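Local coordinates for AvrL567-A (Melampsora lini, PDB 2OPC), which is a flax rust avirulence protein, probably an effector whose recognition by the host plant triggers disease resistance, at residues H106-D111 / Y118-L123. Numbering follows the deposited sequence.
Sequences HLFEND and YIKIKL
F108 and Y118 exchange two backbone hydrogen bonds, which defines an isolated antiparallel hydrogen-bonded pair. F108 N reaches Y118 O at 2.8 Å (N-H...O 168°), and Y118 N reaches F108 O at 2.9 Å. Beyond it the two segments are linked through water. One water donates to H106 O and accepts from K120 N, 2.8 Å from that nitrogen. A second accepts from Y118 OH at 2.6 Å and donates to E109 O and D111 OD2, giving it three partners; it lies at the edge of the Y118 ring, in plane. D111 OD1 is engaged separately, in a salt bridge with R17. A chi1 of 58° places Y118 CG between the backbone N and the carbonyl carbon, and F108 CB lies over the Y118 ring face, 3.4 Å from Y118 CZ. The F108 and Y118 rings are nearly parallel but barely overlap. Extended K120 crosses the F108 ring, its CE 3.6 Å from the ring centroid and 9° off the normal; K120 NZ, 4.3 Å from the F108 ring centroid, makes an off-centre cation-pi contact. L107 O is taken by S66 OG. This is an isolated two-bond antiparallel bridge, water-linked on either side, between the loop preceding strand 118-125 and the start of that strand in the four-stranded antiparallel sheet.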
loop_
_atom_site.group_PDB
_atom_site.type_symbol
_atom_site.label_atom_id
_atom_site.label_comp_id
_atom_site.label_asym_id
_atom_site.label_seq_id
_atom_site.Cartn_x
_atom_site.Cartn_y
_atom_site.Cartn_z
ATOM N N HIS A 106 -10.385 -6.329 0.025
ATOM C CA HIS A 106 -8.986 -6.092 -0.341
ATOM C C HIS A 106 -8.135 -7.336 -0.111
ATOM O O HIS A 106 -6.976 -7.359 -0.518
ATOM C CB HIS A 106 -8.364 -5.039 0.568
ATOM C CG HIS A 106 -8.975 -3.690 0.439
ATOM N ND1 HIS A 106 -9.396 -2.946 1.518
ATOM C CD2 HIS A 106 -9.191 -2.928 -0.657
ATOM C CE1 HIS A 106 -9.864 -1.784 1.087
ATOM N NE2 HIS A 106 -9.752 -1.748 -0.232
ATOM N N LEU A 107 -8.692 -8.353 0.559
ATOM C CA LEU A 107 -7.875 -9.461 1.046
ATOM C C LEU A 107 -7.880 -10.646 0.109
ATOM O O LEU A 107 -8.946 -11.093 -0.335
ATOM C CB LEU A 107 -8.381 -9.936 2.425
ATOM C CG LEU A 107 -8.274 -8.866 3.515
ATOM C CD1 LEU A 107 -9.037 -9.318 4.755
ATOM C CD2 LEU A 107 -6.790 -8.576 3.852
ATOM N N PHE A 108 -6.664 -11.114 -0.185
ATOM C CA PHE A 108 -6.448 -12.312 -1.031
ATOM C C PHE A 108 -5.945 -13.409 -0.122
ATOM O O PHE A 108 -5.139 -13.164 0.779
ATOM C CB PHE A 108 -5.395 -12.004 -2.093
ATOM C CG PHE A 108 -5.873 -11.048 -3.150
ATOM C CD1 PHE A 108 -6.422 -11.525 -4.354
ATOM C CD2 PHE A 108 -5.805 -9.660 -2.931
ATOM C CE1 PHE A 108 -6.919 -10.652 -5.315
ATOM C CE2 PHE A 108 -6.289 -8.765 -3.890
ATOM C CZ PHE A 108 -6.829 -9.252 -5.097
ATOM N N GLU A 109 -6.409 -14.631 -0.348
ATOM C CA GLU A 109 -5.987 -15.715 0.512
ATOM C C GLU A 109 -4.677 -16.234 0.077
ATOM O O GLU A 109 -4.413 -16.318 -1.112
ATOM C CB GLU A 109 -7.037 -16.837 0.563
ATOM C CG GLU A 109 -8.296 -16.302 1.192
ATOM C CD GLU A 109 -9.203 -17.418 1.582
ATOM O OE1 GLU A 109 -9.352 -17.674 2.797
ATOM O OE2 GLU A 109 -9.745 -18.086 0.661
ATOM N N ASN A 110 -3.861 -16.629 1.057
ATOM C CA ASN A 110 -2.564 -17.214 0.756
ATOM C C ASN A 110 -2.696 -18.383 -0.216
ATOM O O ASN A 110 -3.694 -19.162 -0.227
ATOM C CB ASN A 110 -1.859 -17.635 2.049
ATOM C CG ASN A 110 -0.355 -17.726 1.894
ATOM O OD1 ASN A 110 0.158 -18.634 1.236
ATOM N ND2 ASN A 110 0.365 -16.803 2.530
ATOM N N ASP A 111 -1.681 -18.496 -1.048
ATOM C CA ASP A 111 -1.613 -19.612 -1.976
ATOM C C ASP A 111 -1.548 -20.947 -1.244
ATOM O O ASP A 111 -2.026 -21.971 -1.739
ATOM C CB ASP A 111 -0.406 -19.437 -2.902
ATOM C CG ASP A 111 -0.564 -18.266 -3.828
ATOM O OD1 ASP A 111 0.459 -17.606 -4.129
ATOM O OD2 ASP A 111 -1.715 -17.998 -4.251
ATOM N N TYR A 118 -3.061 -11.558 2.120
ATOM C CA TYR A 118 -2.284 -10.378 1.704
ATOM C C TYR A 118 -3.208 -9.401 0.982
ATOM O O TYR A 118 -4.267 -9.729 0.484
ATOM C CB TYR A 118 -1.088 -10.764 0.804
ATOM C CG TYR A 118 -1.465 -11.504 -0.453
ATOM C CD1 TYR A 118 -1.610 -10.831 -1.662
ATOM C CD2 TYR A 118 -1.724 -12.878 -0.442
ATOM C CE1 TYR A 118 -1.964 -11.491 -2.818
ATOM C CE2 TYR A 118 -2.075 -13.555 -1.622
ATOM C CZ TYR A 118 -2.199 -12.862 -2.806
ATOM O OH TYR A 118 -2.576 -13.523 -3.981
ATOM N N ILE A 119 -2.729 -8.144 0.926
ATOM C CA ILE A 119 -3.298 -7.152 0.001
ATOM C C ILE A 119 -2.273 -6.955 -1.121
ATOM O O ILE A 119 -1.118 -7.342 -1.041
ATOM C CB ILE A 119 -3.630 -5.791 0.693
ATOM C CG1 ILE A 119 -2.364 -5.043 1.182
ATOM C CG2 ILE A 119 -4.613 -6.035 1.847
ATOM C CD1 ILE A 119 -2.699 -3.678 1.775
ATOM N N LYS A 120 -2.789 -6.402 -2.223
ATOM C CA LYS A 120 -1.937 -6.065 -3.402
ATOM C C LYS A 120 -1.906 -4.565 -3.565
ATOM O O LYS A 120 -2.949 -3.960 -3.829
ATOM C CB LYS A 120 -2.524 -6.678 -4.670
ATOM C CG LYS A 120 -2.535 -8.203 -4.715
ATOM C CD LYS A 120 -3.153 -8.679 -6.084
ATOM C CE LYS A 120 -3.348 -10.146 -6.131
ATOM N NZ LYS A 120 -3.782 -10.497 -7.502
ATOM N N ILE A 121 -0.696 -3.992 -3.461
ATOM C CA ILE A 121 -0.537 -2.513 -3.549
ATOM C C ILE A 121 0.606 -2.169 -4.483
ATOM O O ILE A 121 1.524 -2.951 -4.717
ATOM C CB ILE A 121 -0.335 -1.845 -2.162
ATOM C CG1 ILE A 121 0.806 -2.534 -1.398
ATOM C CG2 ILE A 121 -1.665 -1.882 -1.403
ATOM C CD1 ILE A 121 1.132 -1.874 -0.005
ATOM N N LYS A 122 0.505 -0.965 -5.065
ATOM C CA LYS A 122 1.590 -0.464 -5.918
ATOM C C LYS A 122 1.451 1.059 -6.026
ATOM O O LYS A 122 0.424 1.634 -5.677
ATOM C CB LYS A 122 1.515 -1.095 -7.319
ATOM C CG LYS A 122 0.255 -0.698 -8.094
ATOM C CD LYS A 122 0.202 -1.441 -9.448
ATOM C CE LYS A 122 -1.062 -1.091 -10.181
ATOM N NZ LYS A 122 -0.990 -1.656 -11.565
ATOM N N LEU A 123 2.504 1.680 -6.536
ATOM C CA LEU A 123 2.461 3.113 -6.824
ATOM C C LEU A 123 2.340 3.360 -8.298
ATOM O O LEU A 123 2.939 2.658 -9.108
ATOM C CB LEU A 123 3.798 3.769 -6.430
ATOM C CG LEU A 123 4.179 3.660 -4.959
ATOM C CD1 LEU A 123 5.550 4.338 -4.730
ATOM C CD2 LEU A 123 3.059 4.268 -4.062
HETATM O O HOH W 1 -5.554 -5.744 -2.189
HETATM O O HOH W 2 -3.427 -16.007 -3.668
#